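PDB 4B9F: cellulosomal-scaffolding protein A from Clostridium thermocellum, which probably anchors the cellulosome and its enzymes to crystalline cellulose through this family 3a carbohydrate-binding module, a calcium-binding domain of the scaffolding subunit. Local coordinates for residues 35-40 with 143-148; 44-49 with 120-125. All blocks are in the same frame, centred on the assembly; numbering follows the deposited sequence.

In the fold
Both contacts belong to one all-beta module in which two antiparallel sheets pack into a sandwich, and their centres lie about 25 Å apart. Interaction 1 pairs strand 37-43 with strand 142-145 inside the five-stranded sheet. Interaction 2 takes up the chain where that strand ends: the loop 44-49 meets residues 120-125 around the calcium ion, and the centre of this contact lies about 17 Å from the centre of the chain. Along the sequence, the calcium site is nested within the loop closed by the strand pair. The two contacts do not touch; strand 37-43 connects them, pairing with a neighbouring strand in interaction 1 and leading directly into the metal-binding Thr44 of interaction 2.

Interaction 1: residues 35-40 with 143-148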
ATOM      1  N   SER A  35      -7.301  -9.359   8.100  1.00 13.88           N
ATOM      2  CA  SER A  35      -7.769  -8.348   9.042  1.00 14.82           C
ATOM      3  C   SER A  35      -6.651  -7.906   9.986  1.00 14.33           C
ATOM      4  O   SER A  35      -6.786  -6.894  10.677  1.00 17.09           O
ATOM      5  CB  SER A  35      -8.996  -8.836   9.831  1.00 17.70           C
ATOM      6  OG  SER A  35      -8.638  -9.777  10.828  1.00 19.40           O
ATOM      7  N   LYS A  36      -5.554  -8.665  10.009  1.00 13.80           N
ATOM      8  CA  LYS A  36      -4.394  -8.328  10.832  1.00 13.93           C
ATOM      9  C   LYS A  36      -3.233  -7.738  10.028  1.00 11.22           C
ATOM     10  O   LYS A  36      -2.221  -7.354  10.607  1.00 13.33           O
ATOM     11  CB  LYS A  36      -3.886  -9.569  11.574  1.00 19.26           C
ATOM     12  CG  LYS A  36      -4.957 -10.373  12.283  1.00 26.84           C
ATOM     13  CD  LYS A  36      -5.536  -9.613  13.457  1.00 34.84           C
ATOM     14  CE  LYS A  36      -6.424 -10.523  14.295  1.00 41.68           C
ATOM     15  NZ  LYS A  36      -7.037  -9.813  15.448  1.00 45.25           N
ATOM     16  N   LEU A  37      -3.371  -7.667   8.703  1.00 10.80           N
ATOM     17  CA  LEU A  37      -2.281  -7.212   7.843  1.00 11.03           C
ATOM     18  C   LEU A  37      -2.372  -5.721   7.571  1.00  9.69           C
ATOM     19  O   LEU A  37      -3.432  -5.213   7.207  1.00 10.60           O
ATOM     20  CB  LEU A  37      -2.301  -7.957   6.512  1.00 11.33           C
ATOM     21  CG  LEU A  37      -1.190  -7.587   5.525  1.00 12.96           C
ATOM     22  CD1 LEU A  37       0.188  -7.982   6.064  1.00 14.56           C
ATOM     23  CD2 LEU A  37      -1.439  -8.241   4.173  1.00 15.28           C
ATOM     24  N   THR A  38      -1.265  -5.011   7.764  1.00  9.72           N
ATOM     25  CA  THR A  38      -1.216  -3.610   7.363  1.00 10.37           C
ATOM     26  C   THR A  38      -0.004  -3.361   6.469  1.00  8.79           C
ATOM     27  O   THR A  38       1.018  -4.052   6.588  1.00  9.63           O
ATOM     28  CB  THR A  38      -1.184  -2.652   8.564  1.00 11.39           C
ATOM     29  OG1 THR A  38      -0.088  -3.001   9.412  1.00 11.72           O
ATOM     30  CG2 THR A  38      -2.491  -2.719   9.351  1.00 12.04           C
ATOM     31  N   LEU A  39      -0.138  -2.390   5.568  1.00  8.74           N
ATOM     32  CA  LEU A  39       0.905  -2.018   4.627  1.00  8.22           C
ATOM     33  C   LEU A  39       1.160  -0.528   4.769  1.00  8.29           C
ATOM     34  O   LEU A  39       0.212   0.250   4.951  1.00  9.76           O
ATOM     35  CB  LEU A  39       0.446  -2.314   3.193  1.00  9.21           C
ATOM     36  CG  LEU A  39      -0.053  -3.739   2.941  1.00 10.94           C
ATOM     37  CD1 LEU A  39      -0.672  -3.857   1.542  1.00 11.50           C
ATOM     38  CD2 LEU A  39       1.060  -4.743   3.100  1.00 13.74           C
ATOM     39  N   ARG A  40       2.420  -0.110   4.667  1.00  8.66           N
ATOM     40  CA  ARG A  40       2.736   1.308   4.806  1.00  8.64           C
ATOM     41  C   ARG A  40       3.439   1.848   3.577  1.00  8.18           C
ATOM     42  O   ARG A  40       4.382   1.231   3.058  1.00  9.28           O
ATOM     43  CB  ARG A  40       3.609   1.566   6.041  1.00  8.41           C
ATOM     44  CG  ARG A  40       2.969   1.180   7.332  1.00  9.95           C
ATOM     45  CD  ARG A  40       3.823   1.550   8.530  1.00  9.70           C
ATOM     46  NE  ARG A  40       3.205   1.024   9.737  1.00  9.85           N
ATOM     47  CZ  ARG A  40       3.750   1.071  10.945  1.00 10.04           C
ATOM     48  NH1 ARG A  40       4.929   1.655  11.129  1.00 10.55           N
ATOM     49  NH2 ARG A  40       3.104   0.540  11.975  1.00 12.17           N
ATOM     50  N   ALA A 143       5.295  -4.037   5.732  1.00  9.26           N
ATOM     51  CA  ALA A 143       4.094  -4.785   6.063  1.00  9.53           C
ATOM     52  C   ALA A 143       4.201  -5.298   7.483  1.00 10.34           C
ATOM     53  O   ALA A 143       5.287  -5.708   7.927  1.00 11.02           O
ATOM     54  CB  ALA A 143       3.884  -5.943   5.095  1.00 10.93           C
ATOM     55  N   TYR A 144       3.066  -5.276   8.180  1.00 10.69           N
ATOM     56  CA  TYR A 144       2.968  -5.717   9.570  1.00 11.36           C
ATOM     57  C   TYR A 144       1.808  -6.689   9.696  1.00 12.05           C
ATOM     58  O   TYR A 144       0.769  -6.503   9.063  1.00 12.44           O
ATOM     59  CB  TYR A 144       2.741  -4.528  10.508  1.00 11.74           C
ATOM     60  CG  TYR A 144       3.885  -3.540  10.517  1.00 10.65           C
ATOM     61  CD1 TYR A 144       4.065  -2.649   9.464  1.00 11.44           C
ATOM     62  CD2 TYR A 144       4.797  -3.503  11.571  1.00 12.19           C
ATOM     63  CE1 TYR A 144       5.117  -1.758   9.450  1.00 12.15           C
ATOM     64  CE2 TYR A 144       5.852  -2.608  11.573  1.00 12.85           C
ATOM     65  CZ  TYR A 144       6.007  -1.741  10.511  1.00 13.13           C
ATOM     66  OH  TYR A 144       7.056  -0.858  10.495  1.00 13.94           O
ATOM     67  N   LEU A 145       1.991  -7.728  10.507  1.00 11.91           N
ATOM     68  CA  LEU A 145       0.913  -8.669  10.784  1.00 14.39           C
ATOM     69  C   LEU A 145       0.658  -8.609  12.281  1.00 14.93           C
ATOM     70  O   LEU A 145       1.546  -8.927  13.077  1.00 16.18           O
ATOM     71  CB  LEU A 145       1.308 -10.083  10.351  1.00 16.62           C
ATOM     72  CG  LEU A 145       0.205 -11.141  10.333  1.00 20.04           C
ATOM     73  CD1 LEU A 145      -0.920 -10.737   9.376  1.00 20.23           C
ATOM     74  CD2 LEU A 145       0.770 -12.501   9.949  1.00 24.46           C
ATOM     75  N   ASN A 146      -0.543  -8.176  12.657  1.00 17.96           N
ATOM     76  CA  ASN A 146      -0.874  -7.932  14.056  1.00 22.85           C
ATOM     77  C   ASN A 146       0.148  -7.003  14.714  1.00 21.77           C
ATOM     78  O   ASN A 146       0.515  -7.187  15.877  1.00 24.57           O
ATOM     79  CB  ASN A 146      -0.993  -9.251  14.824  1.00 30.81           C
ATOM     80  CG  ASN A 146      -1.894  -9.143  16.036  1.00 40.72           C
ATOM     81  OD1 ASN A 146      -2.691  -8.211  16.151  1.00 43.47           O
ATOM     82  ND2 ASN A 146      -1.780 -10.102  16.945  1.00 43.27           N
ATOM     83  N   GLY A 147       0.618  -6.016  13.953  1.00 20.07           N
ATOM     84  CA  GLY A 147       1.553  -5.025  14.463  1.00 20.99           C
ATOM     85  C   GLY A 147       3.007  -5.463  14.470  1.00 20.58           C
ATOM     86  O   GLY A 147       3.886  -4.697  14.885  1.00 21.55           O
ATOM     87  N   VAL A 148       3.258  -6.694  14.032  1.00 17.09           N
ATOM     88  CA  VAL A 148       4.610  -7.248  13.993  1.00 15.58           C
ATOM     89  C   VAL A 148       5.145  -7.181  12.564  1.00 13.36           C
ATOM     90  O   VAL A 148       4.514  -7.682  11.640  1.00 12.89           O
ATOM     91  CB  VAL A 148       4.615  -8.717  14.448  1.00 18.67           C
ATOM     92  CG1 VAL A 148       6.009  -9.312  14.327  1.00 22.23           C
ATOM     93  CG2 VAL A 148       4.098  -8.841  15.881  1.00 20.70           C
TER
HETATM   94  O   HOH W   1      -0.693  -5.022  11.399  1.00 14.94           O
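Thr38 and Tyr144 form a hydrogen-bonded antiparallel pair: Thr38 N donates to Tyr144 O at 2.8 Å, and Tyr144 N returns a bond to Thr38 O at 2.9 Å. A third backbone bond, Asn146 N to Lys36 O (2.8 Å), extends the ladder into the type I' turn from Leu145 to Val148. One water accepts from Gly147 N, donates to Lys36 O and also bonds Thr38 OG1, tying turn to strand. Thr38 OG1 is turned between its backbone N and carbonyl carbon (chi1 55°), which brings it to 3.4 Å from Tyr144 CB.

Beyond this pair, Arg40 reaches across with its chain extended from CG to NE and lays its guanidinium over one face of the Tyr144 ring. The planes are 22° apart and Arg40 CZ stands 3.9 Å from the ring centroid, a cation-pi stack with NH2 above the ring centre.

Apolar contacts occupy the other face of the sheet. Leu39 CD2 touches Ala143 CB at 3.7 Å, while Leu37 CB packs more loosely against Leu145 CD1 (4.2 Å). Leu39 also meets Phe22 and Val24 of strand 20-26, so this face looks onto the opposing sheet. Strand 142-145 turns back through Asn146 and Gly147 into strand 148-151, a beta hairpin whose first strand is joined here to strand 37-43 in the antiparallel beta-sandwich of a family 3 carbohydrate-binding module.

Interaction 2: residues 44-49 with 120-125; sequences TVDGQK and NYTQSN. With CA (calcium ion), chain C.
Residues 44-49 form an irregular loop that faces the short strand 121-122 and residues 123-125 that follow, with CA atoms closest at Asp46 and Tyr121 (5.9 Å) and no beta bridge between them. The Asp46 carboxylate embraces a calcium ion unevenly, OD2 at 2.4 Å from the calcium and OD1 at 2.8 Å. Each oxygen also accepts a hydrogen bond. Thr122 N points almost straight at OD2 (2.8 Å, 171° at the hydrogen) from above the carboxylate plane, and Asn125 ND2 reaches OD1 on its syn side but tilted out of the carboxylate plane, in a long, bent bond of 3.2 Å. The Asn125 amide is thereby fixed in rotation, its ND2 on Asp46 while OD1 binds the calcium; amide and carboxylate planes lie 19° apart.

Thr44 binds the ion through both its carbonyl O and OG1, a chi1 of 47° turning the hydroxyl so that both oxygens reach the metal. That hydroxyl donates to Asn125 O at 2.8 Å, approaching from above the carbonyl plane. This is a loop-built calcium site within the carbohydrate-binding module: Thr122 O, a water and Asp126 complete the ligand set, so two acidic side chains face the cation and would probably offset its charge.

Beside the site the Tyr121 ring packs against the loop, its edge near Asp46 OD2 and its CD1 3.6 Å from Val45 O, while its hydroxyl bonds Gln51. Val45 O itself accepts from Lys115. At the far end, one water donates to both Asp46 O and Asn120 O, bridging the two backbones.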
ATOM      1  N   THR A  44       6.242  12.423   1.842  1.00 10.00           N
ATOM      2  CA  THR A  44       6.148  13.753   2.421  1.00 10.67           C
ATOM      3  C   THR A  44       4.909  14.434   1.859  1.00 10.33           C
ATOM      4  O   THR A  44       4.715  14.494   0.644  1.00 10.71           O
ATOM      5  CB  THR A  44       7.390  14.605   2.105  1.00 10.86           C
ATOM      6  OG1 THR A  44       7.695  14.500   0.707  1.00 10.87           O
ATOM      7  CG2 THR A  44       8.583  14.135   2.915  1.00 12.78           C
ATOM      8  N   VAL A  45       4.071  14.953   2.747  1.00 11.14           N
ATOM      9  CA  VAL A  45       2.769  15.479   2.348  1.00 11.49           C
ATOM     10  C   VAL A  45       2.840  16.770   1.513  1.00 11.55           C
ATOM     11  O   VAL A  45       1.919  17.056   0.753  1.00 11.96           O
ATOM     12  CB  VAL A  45       1.855  15.642   3.594  1.00 11.71           C
ATOM     13  CG1 VAL A  45       2.384  16.730   4.526  1.00 12.19           C
ATOM     14  CG2 VAL A  45       0.404  15.903   3.196  1.00 11.84           C
ATOM     15  N   ASP A  46       3.932  17.525   1.646  1.00 12.21           N
ATOM     16  CA  ASP A  46       4.147  18.773   0.898  1.00 12.64           C
ATOM     17  C   ASP A  46       3.033  19.792   1.140  1.00 12.30           C
ATOM     18  O   ASP A  46       2.387  20.262   0.197  1.00 13.62           O
ATOM     19  CB  ASP A  46       4.287  18.512  -0.609  1.00 13.59           C
ATOM     20  CG  ASP A  46       5.221  17.355  -0.924  1.00 15.22           C
ATOM     21  OD1 ASP A  46       6.325  17.269  -0.338  1.00 15.24           O
ATOM     22  OD2 ASP A  46       4.843  16.515  -1.759  1.00 13.88           O
ATOM     23  N   GLY A  47       2.822  20.138   2.406  1.00 12.56           N
ATOM     24  CA  GLY A  47       1.749  21.035   2.793  1.00 14.06           C
ATOM     25  C   GLY A  47       0.623  20.226   3.388  1.00 13.69           C
ATOM     26  O   GLY A  47      -0.135  19.584   2.666  1.00 14.31           O
ATOM     27  N   GLN A  48       0.530  20.230   4.715  1.00 14.88           N
ATOM     28  CA  GLN A  48      -0.458  19.413   5.399  1.00 13.72           C
ATOM     29  C   GLN A  48      -1.880  19.840   5.033  1.00 13.87           C
ATOM     30  O   GLN A  48      -2.229  21.022   5.125  1.00 15.31           O
ATOM     31  CB  GLN A  48      -0.253  19.478   6.913  1.00 16.46           C
ATOM     32  CG  GLN A  48      -1.333  18.759   7.712  1.00 16.29           C
ATOM     33  CD  GLN A  48      -1.317  17.253   7.496  1.00 15.59           C
ATOM     34  OE1 GLN A  48      -0.263  16.653   7.287  1.00 17.44           O
ATOM     35  NE2 GLN A  48      -2.494  16.632   7.552  1.00 18.58           N
ATOM     36  N   LYS A  49      -2.675  18.865   4.602  1.00 14.09           N
ATOM     37  CA  LYS A  49      -4.087  19.045   4.277  1.00 15.06           C
ATOM     38  C   LYS A  49      -4.779  17.736   4.616  1.00 12.00           C
ATOM     39  O   LYS A  49      -4.132  16.682   4.648  1.00 13.20           O
ATOM     40  CB  LYS A  49      -4.279  19.292   2.773  1.00 18.66           C
ATOM     41  CG  LYS A  49      -3.627  20.534   2.211  1.00 24.51           C
ATOM     42  CD  LYS A  49      -4.432  21.779   2.542  1.00 28.34           C
ATOM     43  CE  LYS A  49      -3.800  23.018   1.915  1.00 31.27           C
ATOM     44  NZ  LYS A  49      -3.549  22.858   0.448  1.00 33.36           N
ATOM     45  N   ASN A 120      -1.379  19.918  -5.060  1.00 14.06           N
ATOM     46  CA  ASN A 120      -0.324  19.047  -5.562  1.00 13.61           C
ATOM     47  C   ASN A 120       0.581  18.417  -4.515  1.00 13.24           C
ATOM     48  O   ASN A 120       0.811  18.978  -3.443  1.00 15.13           O
ATOM     49  CB  ASN A 120       0.534  19.783  -6.588  1.00 17.20           C
ATOM     50  CG  ASN A 120      -0.188  19.996  -7.901  1.00 22.05           C
ATOM     51  OD1 ASN A 120      -1.099  19.245  -8.244  1.00 23.38           O
ATOM     52  ND2 ASN A 120       0.223  21.014  -8.648  1.00 23.94           N
ATOM     53  N   TYR A 121       1.071  17.233  -4.870  1.00 11.84           N
ATOM     54  CA  TYR A 121       2.178  16.572  -4.206  1.00 11.30           C
ATOM     55  C   TYR A 121       3.398  16.607  -5.121  1.00 12.00           C
ATOM     56  O   TYR A 121       3.278  16.751  -6.350  1.00 12.63           O
ATOM     57  CB  TYR A 121       1.876  15.093  -4.021  1.00 10.21           C
ATOM     58  CG  TYR A 121       0.748  14.705  -3.108  1.00  9.90           C
ATOM     59  CD1 TYR A 121       0.909  14.696  -1.721  1.00  9.30           C
ATOM     60  CD2 TYR A 121      -0.465  14.269  -3.634  1.00 10.96           C
ATOM     61  CE1 TYR A 121      -0.126  14.284  -0.882  1.00 10.17           C
ATOM     62  CE2 TYR A 121      -1.498  13.868  -2.813  1.00 11.05           C
ATOM     63  CZ  TYR A 121      -1.326  13.868  -1.437  1.00  9.56           C
ATOM     64  OH  TYR A 121      -2.356  13.443  -0.633  1.00 10.98           O
ATOM     65  N   THR A 122       4.562  16.410  -4.512  1.00 11.79           N
ATOM     66  CA  THR A 122       5.818  16.199  -5.214  1.00 11.70           C
ATOM     67  C   THR A 122       6.286  14.796  -4.861  1.00 11.54           C
ATOM     68  O   THR A 122       6.418  14.480  -3.677  1.00 11.32           O
ATOM     69  CB  THR A 122       6.868  17.204  -4.720  1.00 14.58           C
ATOM     70  OG1 THR A 122       6.472  18.525  -5.112  1.00 16.54           O
ATOM     71  CG2 THR A 122       8.247  16.879  -5.283  1.00 16.42           C
ATOM     72  N   GLN A 123       6.527  13.949  -5.859  1.00 10.88           N
ATOM     73  CA  GLN A 123       6.861  12.556  -5.560  1.00 11.04           C
ATOM     74  C   GLN A 123       8.352  12.291  -5.376  1.00 10.65           C
ATOM     75  O   GLN A 123       8.729  11.260  -4.833  1.00 12.23           O
ATOM     76  CB  GLN A 123       6.264  11.615  -6.608  1.00 10.15           C
ATOM     77  CG  GLN A 123       4.756  11.769  -6.752  1.00 10.56           C
ATOM     78  CD  GLN A 123       4.115  10.540  -7.351  1.00  9.76           C
ATOM     79  OE1 GLN A 123       3.752   9.603  -6.635  1.00  9.76           O
ATOM     80  NE2 GLN A 123       3.969  10.531  -8.667  1.00 10.98           N
ATOM     81  N   SER A 124       9.189  13.230  -5.805  1.00 12.66           N
ATOM     82  CA  SER A 124      10.636  13.027  -5.785  1.00 13.21           C
ATOM     83  C   SER A 124      11.204  13.014  -4.372  1.00 14.15           C
ATOM     84  O   SER A 124      12.340  12.604  -4.171  1.00 17.40           O
ATOM     85  CB  SER A 124      11.346  14.109  -6.598  1.00 17.51           C
ATOM     86  OG  SER A 124      11.198  15.373  -5.977  1.00 21.14           O
ATOM     87  N   ASN A 125      10.431  13.489  -3.400  1.00 12.76           N
ATOM     88  CA  ASN A 125      10.867  13.505  -2.004  1.00 12.00           C
ATOM     89  C   ASN A 125      10.030  12.558  -1.140  1.00 11.46           C
ATOM     90  O   ASN A 125       9.794  12.826   0.041  1.00 12.69           O
ATOM     91  CB  ASN A 125      10.863  14.940  -1.441  1.00 12.81           C
ATOM     92  CG  ASN A 125       9.494  15.586  -1.498  1.00 13.46           C
ATOM     93  OD1 ASN A 125       8.532  14.974  -1.957  1.00 11.92           O
ATOM     94  ND2 ASN A 125       9.394  16.820  -1.011  1.00 17.23           N
TER
HETATM   95 CA    CA C 153       6.229  14.638  -1.294  1.00 10.56          CA
HETATM   96  O   HOH W   2       2.756  21.131  -2.657  1.00 29.53           O
HETATM   97  O   HOH W   3       4.158  13.493  -2.085  1.00 10.92           O